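Pectate lyase II (Xanthomonas campestris pv. campestris, PDB 2QX3) probably cleaves the pectate chains of plant cell walls by lyase chemistry. Local coordinates at residues Gly38-Tyr43 with Asp73-Gly78; Arg89-Ala94 with Glu119-Gly124; Ile218-Phe223 with Tyr306-Ala311. One frame throughout, in Å; residues are numbered along the deposited sequence.

Contact 1 of 3, residues Gly38-Tyr43 with Asp73-Gly78; sequences GLVLNY and DVTIKG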
ATOM      1  N   GLY A  38      -9.183  21.645  -6.608  1.00 20.33           N
ATOM      2  CA  GLY A  38      -7.834  21.523  -6.069  1.00 19.62           C
ATOM      3  C   GLY A  38      -7.666  21.986  -4.640  1.00 19.47           C
ATOM      4  O   GLY A  38      -8.023  23.117  -4.281  1.00 19.06           O
ATOM      5  N   LEU A  39      -7.108  21.098  -3.824  1.00 18.79           N
ATOM      6  CA  LEU A  39      -6.778  21.396  -2.448  1.00 18.50           C
ATOM      7  C   LEU A  39      -5.448  20.723  -2.120  1.00 18.63           C
ATOM      8  O   LEU A  39      -5.282  19.533  -2.380  1.00 18.36           O
ATOM      9  CB  LEU A  39      -7.883  20.880  -1.514  1.00 18.71           C
ATOM     10  CG  LEU A  39      -7.571  20.904  -0.014  1.00 18.70           C
ATOM     11  CD1 LEU A  39      -7.559  22.356   0.522  1.00 20.78           C
ATOM     12  CD2 LEU A  39      -8.519  20.012   0.784  1.00 18.53           C
ATOM     13  N   VAL A  40      -4.506  21.489  -1.564  1.00 18.26           N
ATOM     14  CA  VAL A  40      -3.226  20.947  -1.131  1.00 18.68           C
ATOM     15  C   VAL A  40      -3.084  21.188   0.361  1.00 19.11           C
ATOM     16  O   VAL A  40      -3.176  22.330   0.821  1.00 19.83           O
ATOM     17  CB  VAL A  40      -2.019  21.577  -1.892  1.00 18.27           C
ATOM     18  CG1 VAL A  40      -0.690  20.949  -1.430  1.00 18.54           C
ATOM     19  CG2 VAL A  40      -2.185  21.427  -3.390  1.00 17.54           C
ATOM     20  N   LEU A  41      -2.879  20.107   1.109  1.00 19.13           N
ATOM     21  CA  LEU A  41      -2.688  20.179   2.547  1.00 19.56           C
ATOM     22  C   LEU A  41      -1.260  19.824   2.935  1.00 19.43           C
ATOM     23  O   LEU A  41      -0.783  18.716   2.672  1.00 18.97           O
ATOM     24  CB  LEU A  41      -3.687  19.267   3.279  1.00 19.73           C
ATOM     25  CG  LEU A  41      -5.163  19.446   2.891  1.00 20.85           C
ATOM     26  CD1 LEU A  41      -6.040  18.346   3.470  1.00 22.11           C
ATOM     27  CD2 LEU A  41      -5.678  20.803   3.337  1.00 19.27           C
ATOM     28  N   ASN A  42      -0.586  20.788   3.548  1.00 19.11           N
ATOM     29  CA  ASN A  42       0.754  20.601   4.063  1.00 19.17           C
ATOM     30  C   ASN A  42       0.685  20.259   5.539  1.00 19.20           C
ATOM     31  O   ASN A  42       0.433  21.127   6.375  1.00 19.18           O
ATOM     32  CB  ASN A  42       1.601  21.867   3.830  1.00 19.61           C
ATOM     33  CG  ASN A  42       3.010  21.755   4.410  1.00 20.08           C
ATOM     34  OD1 ASN A  42       3.428  22.591   5.203  1.00 20.93           O
ATOM     35  ND2 ASN A  42       3.738  20.721   4.013  1.00 19.75           N
ATOM     36  N   TYR A  43       0.906  18.988   5.859  1.00 19.03           N
ATOM     37  CA  TYR A  43       0.855  18.543   7.247  1.00 19.01           C
ATOM     38  C   TYR A  43       2.166  18.771   8.007  1.00 19.33           C
ATOM     39  O   TYR A  43       3.213  18.236   7.644  1.00 19.14           O
ATOM     40  CB  TYR A  43       0.424  17.076   7.341  1.00 18.48           C
ATOM     41  CG  TYR A  43       0.545  16.525   8.735  1.00 18.23           C
ATOM     42  CD1 TYR A  43      -0.294  16.975   9.753  1.00 17.37           C
ATOM     43  CD2 TYR A  43       1.507  15.573   9.040  1.00 16.61           C
ATOM     44  CE1 TYR A  43      -0.188  16.486  11.035  1.00 16.87           C
ATOM     45  CE2 TYR A  43       1.625  15.077  10.329  1.00 17.68           C
ATOM     46  CZ  TYR A  43       0.763  15.536  11.315  1.00 16.77           C
ATOM     47  OH  TYR A  43       0.864  15.065  12.593  1.00 17.74           O
ATOM     48  N   ASP A  73      -9.372  15.952  -6.328  1.00 19.48           N
ATOM     49  CA  ASP A  73      -8.361  16.970  -6.585  1.00 19.63           C
ATOM     50  C   ASP A  73      -7.663  17.389  -5.296  1.00 19.39           C
ATOM     51  O   ASP A  73      -7.588  18.576  -4.978  1.00 19.63           O
ATOM     52  CB  ASP A  73      -8.988  18.188  -7.265  1.00 19.72           C
ATOM     53  CG  ASP A  73      -9.702  17.833  -8.553  1.00 20.22           C
ATOM     54  OD1 ASP A  73      -9.215  16.941  -9.278  1.00 19.03           O
ATOM     55  OD2 ASP A  73     -10.752  18.447  -8.842  1.00 20.87           O
ATOM     56  N   VAL A  74      -7.152  16.408  -4.559  1.00 18.92           N
ATOM     57  CA  VAL A  74      -6.575  16.658  -3.243  1.00 18.41           C
ATOM     58  C   VAL A  74      -5.164  16.091  -3.143  1.00 18.42           C
ATOM     59  O   VAL A  74      -4.929  14.927  -3.464  1.00 18.44           O
ATOM     60  CB  VAL A  74      -7.443  16.055  -2.123  1.00 18.31           C
ATOM     61  CG1 VAL A  74      -6.820  16.332  -0.763  1.00 18.83           C
ATOM     62  CG2 VAL A  74      -8.858  16.608  -2.192  1.00 17.80           C
ATOM     63  N   THR A  75      -4.228  16.921  -2.695  1.00 18.45           N
ATOM     64  CA  THR A  75      -2.939  16.437  -2.216  1.00 18.02           C
ATOM     65  C   THR A  75      -2.847  16.524  -0.696  1.00 18.40           C
ATOM     66  O   THR A  75      -3.106  17.575  -0.108  1.00 18.03           O
ATOM     67  CB  THR A  75      -1.772  17.225  -2.838  1.00 18.03           C
ATOM     68  OG1 THR A  75      -1.855  17.160  -4.267  1.00 17.37           O
ATOM     69  CG2 THR A  75      -0.439  16.651  -2.384  1.00 17.09           C
ATOM     70  N   ILE A  76      -2.477  15.414  -0.066  1.00 18.11           N
ATOM     71  CA  ILE A  76      -2.029  15.434   1.315  1.00 18.18           C
ATOM     72  C   ILE A  76      -0.536  15.173   1.314  1.00 18.18           C
ATOM     73  O   ILE A  76      -0.086  14.101   0.888  1.00 17.87           O
ATOM     74  CB  ILE A  76      -2.738  14.375   2.184  1.00 17.98           C
ATOM     75  CG1 ILE A  76      -4.241  14.675   2.256  1.00 18.99           C
ATOM     76  CG2 ILE A  76      -2.129  14.334   3.586  1.00 17.23           C
ATOM     77  CD1 ILE A  76      -5.071  13.560   2.854  1.00 21.65           C
ATOM     78  N   LYS A  77       0.243  16.149   1.776  1.00 18.39           N
ATOM     79  CA  LYS A  77       1.688  15.984   1.860  0.50 18.56           C
ATOM     80  C   LYS A  77       2.251  16.324   3.239  1.00 18.85           C
ATOM     81  O   LYS A  77       1.909  17.367   3.811  1.00 19.09           O
ATOM     82  CB  LYS A  77       2.392  16.806   0.778  0.50 18.52           C
ATOM     83  CG  LYS A  77       3.835  16.386   0.571  0.50 18.09           C
ATOM     84  CD  LYS A  77       4.422  16.953  -0.701  0.50 18.47           C
ATOM     85  CE  LYS A  77       5.850  16.479  -0.864  0.50 17.70           C
ATOM     86  NZ  LYS A  77       6.640  16.706   0.367  0.50 17.13           N
ATOM     87  N   GLY A  78       3.117  15.451   3.752  1.00 18.70           N
ATOM     88  CA  GLY A  78       3.795  15.703   4.999  1.00 18.45           C
ATOM     89  C   GLY A  78       4.956  16.641   4.745  1.00 18.98           C
ATOM     90  O   GLY A  78       5.700  16.476   3.776  1.00 18.21           O
TER

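Contact 2 of 3, residues Arg89-Ala94 with Glu119-Gly124; sequences RVVGNA and EGNSSG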
ATOM      1  N   ARG A  89      -8.218   7.770   4.972  1.00 16.70           N
ATOM      2  CA  ARG A  89      -9.110   7.001   4.101  1.00 17.75           C
ATOM      3  C   ARG A  89      -9.546   7.873   2.935  1.00 17.09           C
ATOM      4  O   ARG A  89      -9.841   9.059   3.128  1.00 17.06           O
ATOM      5  CB  ARG A  89     -10.382   6.566   4.840  1.00 17.58           C
ATOM      6  CG  ARG A  89     -10.263   5.380   5.765  1.00 19.82           C
ATOM      7  CD  ARG A  89     -11.591   5.184   6.544  1.00 20.04           C
ATOM      8  NE  ARG A  89     -12.644   4.538   5.751  1.00 23.95           N
ATOM      9  CZ  ARG A  89     -13.945   4.548   6.059  1.00 25.80           C
ATOM     10  NH1 ARG A  89     -14.813   3.915   5.283  1.00 27.41           N
ATOM     11  NH2 ARG A  89     -14.392   5.200   7.127  1.00 27.35           N
ATOM     12  N   VAL A  90      -9.555   7.296   1.739  1.00 16.34           N
ATOM     13  CA  VAL A  90     -10.220   7.902   0.594  1.00 16.21           C
ATOM     14  C   VAL A  90     -11.376   7.027   0.125  1.00 16.59           C
ATOM     15  O   VAL A  90     -11.177   5.889  -0.299  1.00 15.96           O
ATOM     16  CB  VAL A  90      -9.244   8.116  -0.578  1.00 16.01           C
ATOM     17  CG1 VAL A  90      -9.970   8.719  -1.770  1.00 15.71           C
ATOM     18  CG2 VAL A  90      -8.084   9.002  -0.146  1.00 15.73           C
ATOM     19  N   VAL A  91     -12.584   7.571   0.206  1.00 16.37           N
ATOM     20  CA  VAL A  91     -13.766   6.735   0.076  0.50 16.89           C
ATOM     21  C   VAL A  91     -14.818   7.268  -0.910  1.00 17.10           C
ATOM     22  O   VAL A  91     -15.080   8.488  -1.021  1.00 16.76           O
ATOM     23  CB  VAL A  91     -14.341   6.332   1.487  0.50 16.97           C
ATOM     24  CG1 VAL A  91     -14.870   7.537   2.233  0.50 16.97           C
ATOM     25  CG2 VAL A  91     -15.397   5.227   1.388  0.50 17.02           C
ATOM     26  N   GLY A  92     -15.373   6.321  -1.670  1.00 17.20           N
ATOM     27  CA  GLY A  92     -16.469   6.565  -2.610  1.00 17.90           C
ATOM     28  C   GLY A  92     -16.105   7.302  -3.887  1.00 18.80           C
ATOM     29  O   GLY A  92     -15.088   7.022  -4.520  1.00 18.48           O
ATOM     30  N   ASN A  93     -16.949   8.262  -4.251  1.00 19.08           N
ATOM     31  CA  ASN A  93     -16.793   9.035  -5.473  1.00 19.86           C
ATOM     32  C   ASN A  93     -15.704  10.106  -5.272  1.00 19.40           C
ATOM     33  O   ASN A  93     -15.956  11.315  -5.299  1.00 19.12           O
ATOM     34  CB  ASN A  93     -18.156   9.648  -5.852  1.00 20.54           C
ATOM     35  CG  ASN A  93     -18.175  10.242  -7.247  1.00 22.61           C
ATOM     36  OD1 ASN A  93     -17.412   9.843  -8.134  1.00 24.93           O
ATOM     37  ND2 ASN A  93     -19.052  11.209  -7.445  1.00 24.85           N
ATOM     38  N   ALA A  94     -14.484   9.627  -5.062  1.00 19.12           N
ATOM     39  CA  ALA A  94     -13.359  10.465  -4.697  1.00 18.91           C
ATOM     40  C   ALA A  94     -12.210  10.147  -5.642  1.00 18.91           C
ATOM     41  O   ALA A  94     -11.802   8.986  -5.751  1.00 18.66           O
ATOM     42  CB  ALA A  94     -12.960  10.189  -3.250  1.00 18.76           C
ATOM     43  N   GLU A 119     -11.195   3.079  -0.697  1.00 17.88           N
ATOM     44  CA  GLU A 119     -12.409   2.284  -0.572  1.00 19.05           C
ATOM     45  C   GLU A 119     -13.518   2.687  -1.520  1.00 18.46           C
ATOM     46  O   GLU A 119     -14.041   3.801  -1.448  1.00 17.62           O
ATOM     47  CB  GLU A 119     -12.933   2.336   0.870  1.00 18.94           C
ATOM     48  CG  GLU A 119     -11.860   2.109   1.927  1.00 21.21           C
ATOM     49  CD  GLU A 119     -12.358   2.321   3.339  1.00 21.89           C
ATOM     50  OE1 GLU A 119     -13.581   2.230   3.556  1.00 25.85           O
ATOM     51  OE2 GLU A 119     -11.516   2.578   4.236  1.00 26.68           O
ATOM     52  N   GLY A 120     -13.875   1.762  -2.407  1.00 18.59           N
ATOM     53  CA  GLY A 120     -15.099   1.883  -3.189  1.00 18.72           C
ATOM     54  C   GLY A 120     -16.310   1.638  -2.304  1.00 19.31           C
ATOM     55  O   GLY A 120     -16.209   0.974  -1.270  1.00 18.65           O
ATOM     56  N   ASN A 121     -17.451   2.203  -2.696  1.00 19.73           N
ATOM     57  CA  ASN A 121     -18.730   1.958  -2.022  1.00 20.34           C
ATOM     58  C   ASN A 121     -19.889   2.212  -2.991  1.00 20.99           C
ATOM     59  O   ASN A 121     -19.655   2.421  -4.189  1.00 20.74           O
ATOM     60  CB  ASN A 121     -18.863   2.781  -0.724  1.00 20.04           C
ATOM     61  CG  ASN A 121     -18.910   4.296  -0.968  1.00 20.39           C
ATOM     62  OD1 ASN A 121     -19.289   4.766  -2.038  1.00 20.14           O
ATOM     63  ND2 ASN A 121     -18.545   5.058   0.047  1.00 20.29           N
ATOM     64  N   SER A 122     -21.121   2.208  -2.481  1.00 21.53           N
ATOM     65  CA  SER A 122     -22.306   2.318  -3.338  1.00 22.22           C
ATOM     66  C   SER A 122     -22.409   3.667  -4.064  1.00 22.49           C
ATOM     67  O   SER A 122     -23.141   3.785  -5.047  1.00 22.76           O
ATOM     68  CB  SER A 122     -23.589   2.015  -2.554  1.00 22.18           C
ATOM     69  OG  SER A 122     -23.895   3.032  -1.613  1.00 23.21           O
ATOM     70  N   SER A 123     -21.664   4.667  -3.590  1.00 22.36           N
ATOM     71  CA  SER A 123     -21.637   5.984  -4.229  1.00 22.27           C
ATOM     72  C   SER A 123     -20.622   6.099  -5.376  1.00 22.30           C
ATOM     73  O   SER A 123     -20.669   7.062  -6.151  1.00 22.50           O
ATOM     74  CB  SER A 123     -21.381   7.079  -3.190  1.00 22.46           C
ATOM     75  OG  SER A 123     -20.014   7.121  -2.814  1.00 23.39           O
ATOM     76  N   GLY A 124     -19.709   5.133  -5.477  1.00 22.11           N
ATOM     77  CA  GLY A 124     -18.613   5.191  -6.448  1.00 21.64           C
ATOM     78  C   GLY A 124     -17.324   4.581  -5.916  1.00 21.85           C
ATOM     79  O   GLY A 124     -17.266   4.146  -4.755  1.00 21.09           O
TER

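Contact 3 of 3, residues Ile218-Phe223 with Tyr306-Ala311; sequences IYNNYF and YTVTPA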
ATOM      1  N   ILE A 218       3.955  -5.173 -10.480  1.00 18.47           N
ATOM      2  CA  ILE A 218       4.726  -5.111  -9.248  1.00 18.15           C
ATOM      3  C   ILE A 218       6.187  -5.180  -9.660  1.00 18.67           C
ATOM      4  O   ILE A 218       6.695  -6.254 -10.005  1.00 18.49           O
ATOM      5  CB  ILE A 218       4.323  -6.263  -8.273  1.00 18.27           C
ATOM      6  CG1 ILE A 218       2.816  -6.200  -7.967  1.00 17.72           C
ATOM      7  CG2 ILE A 218       5.151  -6.224  -6.986  1.00 17.94           C
ATOM      8  CD1 ILE A 218       2.238  -7.451  -7.349  1.00 17.32           C
ATOM      9  N   TYR A 219       6.853  -4.026  -9.684  1.00 18.56           N
ATOM     10  CA  TYR A 219       8.213  -3.965 -10.226  1.00 18.94           C
ATOM     11  C   TYR A 219       9.138  -3.108  -9.387  1.00 19.12           C
ATOM     12  O   TYR A 219       8.686  -2.176  -8.715  1.00 19.04           O
ATOM     13  CB  TYR A 219       8.213  -3.535 -11.712  1.00 19.04           C
ATOM     14  CG  TYR A 219       8.104  -2.040 -11.988  1.00 19.71           C
ATOM     15  CD1 TYR A 219       9.247  -1.233 -12.049  1.00 20.34           C
ATOM     16  CD2 TYR A 219       6.866  -1.440 -12.227  1.00 19.25           C
ATOM     17  CE1 TYR A 219       9.149   0.151 -12.307  1.00 19.66           C
ATOM     18  CE2 TYR A 219       6.758  -0.060 -12.495  1.00 18.83           C
ATOM     19  CZ  TYR A 219       7.901   0.720 -12.535  1.00 20.09           C
ATOM     20  OH  TYR A 219       7.795   2.072 -12.793  1.00 20.67           O
ATOM     21  N   ASN A 220      10.430  -3.439  -9.427  1.00 18.93           N
ATOM     22  CA  ASN A 220      11.468  -2.707  -8.707  1.00 18.75           C
ATOM     23  C   ASN A 220      11.228  -2.531  -7.210  1.00 18.94           C
ATOM     24  O   ASN A 220      11.703  -1.562  -6.623  1.00 19.09           O
ATOM     25  CB  ASN A 220      11.710  -1.329  -9.342  1.00 18.81           C
ATOM     26  CG  ASN A 220      12.479  -1.398 -10.639  1.00 19.42           C
ATOM     27  OD1 ASN A 220      13.037  -2.436 -11.007  1.00 22.75           O
ATOM     28  ND2 ASN A 220      12.505  -0.289 -11.351  1.00 18.68           N
ATOM     29  N   ASN A 221      10.497  -3.459  -6.595  1.00 19.13           N
ATOM     30  CA  ASN A 221      10.337  -3.465  -5.141  1.00 19.07           C
ATOM     31  C   ASN A 221      11.422  -4.292  -4.449  1.00 19.71           C
ATOM     32  O   ASN A 221      11.896  -5.291  -4.995  1.00 19.49           O
ATOM     33  CB  ASN A 221       8.947  -3.972  -4.756  1.00 18.84           C
ATOM     34  CG  ASN A 221       7.842  -3.171  -5.414  1.00 17.58           C
ATOM     35  OD1 ASN A 221       7.592  -2.031  -5.044  1.00 18.42           O
ATOM     36  ND2 ASN A 221       7.189  -3.758  -6.402  1.00 16.68           N
ATOM     37  N   TYR A 222      11.812  -3.856  -3.254  1.00 19.98           N
ATOM     38  CA  TYR A 222      12.776  -4.576  -2.431  1.00 20.53           C
ATOM     39  C   TYR A 222      12.043  -5.228  -1.256  1.00 20.68           C
ATOM     40  O   TYR A 222      11.346  -4.544  -0.494  1.00 20.25           O
ATOM     41  CB  TYR A 222      13.881  -3.627  -1.943  1.00 20.95           C
ATOM     42  CG  TYR A 222      14.809  -4.214  -0.893  1.00 22.15           C
ATOM     43  CD1 TYR A 222      15.483  -5.425  -1.115  1.00 22.81           C
ATOM     44  CD2 TYR A 222      15.021  -3.556   0.322  1.00 22.23           C
ATOM     45  CE1 TYR A 222      16.331  -5.966  -0.154  1.00 21.93           C
ATOM     46  CE2 TYR A 222      15.871  -4.094   1.290  1.00 22.68           C
ATOM     47  CZ  TYR A 222      16.527  -5.297   1.040  1.00 22.84           C
ATOM     48  OH  TYR A 222      17.373  -5.830   2.000  1.00 23.53           O
ATOM     49  N   PHE A 223      12.191  -6.551  -1.141  1.00 20.34           N
ATOM     50  CA  PHE A 223      11.587  -7.357  -0.083  1.00 20.83           C
ATOM     51  C   PHE A 223      12.700  -7.951   0.782  1.00 21.35           C
ATOM     52  O   PHE A 223      13.625  -8.592   0.259  1.00 22.06           O
ATOM     53  CB  PHE A 223      10.786  -8.530  -0.664  1.00 20.65           C
ATOM     54  CG  PHE A 223       9.674  -8.143  -1.609  1.00 20.91           C
ATOM     55  CD1 PHE A 223       8.339  -8.226  -1.200  1.00 20.88           C
ATOM     56  CD2 PHE A 223       9.944  -7.755  -2.921  1.00 19.22           C
ATOM     57  CE1 PHE A 223       7.296  -7.889  -2.077  1.00 20.08           C
ATOM     58  CE2 PHE A 223       8.906  -7.429  -3.804  1.00 21.05           C
ATOM     59  CZ  PHE A 223       7.574  -7.494  -3.372  1.00 20.25           C
ATOM     60  N   TYR A 306       7.290   3.119 -18.552  1.00 26.45           N
ATOM     61  CA  TYR A 306       8.007   3.049 -17.278  1.00 26.50           C
ATOM     62  C   TYR A 306       9.471   2.703 -17.498  1.00 26.92           C
ATOM     63  O   TYR A 306       9.820   2.077 -18.494  1.00 26.94           O
ATOM     64  CB  TYR A 306       7.350   2.033 -16.338  1.00 25.71           C
ATOM     65  CG  TYR A 306       7.383   0.592 -16.824  1.00 25.55           C
ATOM     66  CD1 TYR A 306       6.496   0.143 -17.804  1.00 24.42           C
ATOM     67  CD2 TYR A 306       8.286  -0.331 -16.279  1.00 24.65           C
ATOM     68  CE1 TYR A 306       6.518  -1.184 -18.244  1.00 23.73           C
ATOM     69  CE2 TYR A 306       8.307  -1.657 -16.707  1.00 23.56           C
ATOM     70  CZ  TYR A 306       7.424  -2.072 -17.691  1.00 24.08           C
ATOM     71  OH  TYR A 306       7.437  -3.377 -18.117  1.00 24.63           O
ATOM     72  N   THR A 307      10.334   3.116 -16.576  1.00 27.66           N
ATOM     73  CA  THR A 307      11.748   2.783 -16.695  1.00 28.52           C
ATOM     74  C   THR A 307      12.169   1.888 -15.543  1.00 28.27           C
ATOM     75  O   THR A 307      11.906   2.179 -14.376  1.00 28.68           O
ATOM     76  CB  THR A 307      12.685   4.016 -16.768  1.00 28.86           C
ATOM     77  OG1 THR A 307      12.977   4.467 -15.446  1.00 30.77           O
ATOM     78  CG2 THR A 307      12.076   5.166 -17.584  1.00 29.23           C
ATOM     79  N   VAL A 308      12.831   0.796 -15.899  1.00 28.15           N
ATOM     80  CA  VAL A 308      13.196  -0.251 -14.959  1.00 27.96           C
ATOM     81  C   VAL A 308      14.608  -0.023 -14.408  1.00 27.57           C
ATOM     82  O   VAL A 308      15.551   0.185 -15.167  1.00 27.50           O
ATOM     83  CB  VAL A 308      13.096  -1.635 -15.640  1.00 28.04           C
ATOM     84  CG1 VAL A 308      13.502  -2.751 -14.692  1.00 27.92           C
ATOM     85  CG2 VAL A 308      11.685  -1.862 -16.170  1.00 28.32           C
ATOM     86  N   THR A 309      14.724  -0.019 -13.084  1.00 27.09           N
ATOM     87  CA  THR A 309      16.013  -0.105 -12.405  1.00 26.87           C
ATOM     88  C   THR A 309      16.456  -1.554 -12.570  1.00 26.84           C
ATOM     89  O   THR A 309      15.656  -2.465 -12.331  1.00 26.60           O
ATOM     90  CB  THR A 309      15.870   0.209 -10.885  1.00 27.03           C
ATOM     91  OG1 THR A 309      15.253   1.492 -10.708  1.00 27.15           O
ATOM     92  CG2 THR A 309      17.218   0.203 -10.173  1.00 26.10           C
ATOM     93  N   PRO A 310      17.712  -1.781 -13.014  1.00 26.88           N
ATOM     94  CA  PRO A 310      18.231  -3.150 -13.059  1.00 26.73           C
ATOM     95  C   PRO A 310      17.987  -3.857 -11.729  1.00 26.53           C
ATOM     96  O   PRO A 310      18.270  -3.291 -10.673  1.00 26.60           O
ATOM     97  CB  PRO A 310      19.727  -2.940 -13.305  1.00 26.62           C
ATOM     98  CG  PRO A 310      19.773  -1.689 -14.114  1.00 27.04           C
ATOM     99  CD  PRO A 310      18.699  -0.809 -13.523  1.00 26.67           C
ATOM    100  N   ALA A 311      17.446  -5.074 -11.792  1.00 26.43           N
ATOM    101  CA  ALA A 311      16.998  -5.806 -10.602  1.00 26.45           C
ATOM    102  C   ALA A 311      18.035  -5.910  -9.479  1.00 26.38           C
ATOM    103  O   ALA A 311      17.687  -5.771  -8.310  1.00 26.23           O
ATOM    104  CB  ALA A 311      16.484  -7.191 -10.985  1.00 26.40           C
TER
HETATM  105  O   HOH W   1      10.128   3.708 -12.708  1.00 20.99           O

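Contact 1 of 3, residues Gly38-Tyr43 with Asp73-Gly78
The carbonyl O of Asp-73 is gripped twice by the neighbouring strand: Leu-39 N donates to it over 2.8 Å, and the CA-H of Gly-38 is aimed at it too, with Gly-38 CA 3.2 Å from Asp-73 O. From here strands 39-43 and 74-78 run parallel, their axes 4.7 Å apart and only 8° askew, as strands of adjoining coils of the parallel beta-helix. Leu-39 O then takes Thr-75 N, Leu-41 binds Thr-75 O through its N and Lys-77 N through its O, and Tyr-43 N closes on Lys-77 O. The two bonds of Leu-41 are the straightest, nearly linear at the hydrogen.

On one face like stands beside like: Leu-39 CD2 lies 4.3 Å from Val-74 CG1, and Leu-41 CD1 is 4.3 Å from Ile-76 CG1. Branched aliphatics suit this face because it is roofed: helix 23-32 covers Leu-41 with Met-26, Ala-29 and Ile-30, and Tyr-33 packs on Leu-39 and Val-74. Tyr-43 stands beside Gly-78, which has no side chain to match it, and carries its OH away to Ala-83 O.

On the opposite face of the sheet Val-40 and Thr-75 lie side by side, CG1 of Val-40 being 4.1 Å from CB of Thr-75. Thr-75 turns OG1 back beside its own backbone N (chi1 -56°), where Gly-12 N binds it. Asp-73 has one oxygen on Gly-37 N and the other on Asn-96 ND2. The backbone bonds thus hold the two coils side by side, while polar side chains fasten them to Gly-12, Gly-37 and Asn-96.

Contact 2 of 3, residues Arg89-Ala94 with Glu119-Gly124
Val-91 pairs in parallel with Glu-119 where two neighbouring strands of the parallel beta-helix end, Glu-119 N donating to Val-90 O at 2.8 Å and Gly-92 N to Glu-119 O at 2.9 Å, after which both segments leave the sheet. Beside this pair a salt bridge spans the two coils. Arg-89 grips the carboxylate side-on, NE reaching Glu-119 OE2 at 2.7 Å and NH1 reaching Glu-119 OE1 at 2.7 Å. A bend at chi3 (78°) turns the NE/NH1 edge of the guanidinium to the carboxylate of the extended glutamate, and the two planes lie 23° apart. Ser-117 also bonds OE2, so two partners hold the carboxylate in place.

Further on, residues Asn-121 to Gly-124 form a type I beta turn that lies close over Gly-92. Gly-92 CA lies 3.4 Å from Asn-121 OD1, and its CA-H points at Gly-124 O; glycine fits here, both for this closeness and for its positive phi (73°). Asparagine suits its own place by forming an Asx turn: Asn-121 OD1 accepts from Ser-123 N at 2.8 Å, the donor standing above the carbonyl plane, and from Ser-123 OG at 2.6 Å, which lies in that plane on a lone pair.

Contact 3 of 3, residues Ile218-Phe223 with Tyr306-Ala311
Tyr-306 opens the contact by laying its ring atom CD2 over one face of the Tyr-219 ring, 3.9 Å from Tyr-219 CZ and displaced toward the rim. The rings are oblique to each other, their planes at 45° and their centroids 5.0 Å apart, and the two side chains slide past one another in opposite directions. Tyr-306 CB meanwhile touches Tyr-219 OH at 3.6 Å. Tyrosine serves on both sides because each has a greasy ring to pack and a hydroxyl to spend: Tyr-306 OH bonds Glu-242, while the Tyr-219 ring also stacks on His-197.

Next comes Thr-307, which contributes its backbone rather than its side chain. A water lying in the plane of the Tyr-219 ring, at its edge, donates to Thr-307 O at 2.9 Å and is hydrogen-bonded to Tyr-219 OH, also at 2.9 Å. Val-308 then rests CG1, held anti to its backbone N (chi1 179°), against the amide of Asn-220.

At Thr-309 the Asn-220 amide group lies beside the backbone N and carbonyl O, and Thr-309 CB is close to the same amide. OG1 of Thr-309 is bonded by His-198. Asn-220 sits at a turn between strand segments 218-219 and 222-223 with positive phi (54°), a conformation asparagine adopts more readily than most residues. Beyond Thr-309 the chain leads to helix 314-321, whose Val-314 also touches Asn-220. The C-terminal loop is therefore fastened to the coil by aromatic packing, a water bridge and amide contact, with no direct backbone-to-backbone pairing.

The three contacts follow one another along the chain of the beta-helix. Contacts 1 and 2 are neighbours, their centres 18 Å apart and nearest atoms about 6 Å apart. Strands 74-78 and 87-91 follow each other in the chain; 87-91 belongs to the parallel sheet of strands 65-69, 87-91, 116-119 and 155-158, and 74-78 does not. Contact 3 lies far off, its centre 28 Å from that of contact 1 and 30 Å from that of contact 2, on the opposite side of the chain's centre from contact 2. Contacts 1 and 3 nevertheless reach the same set of paired strands, about 19 Å apart at their nearest atoms; contacts 2 and 3 come within about 18 Å.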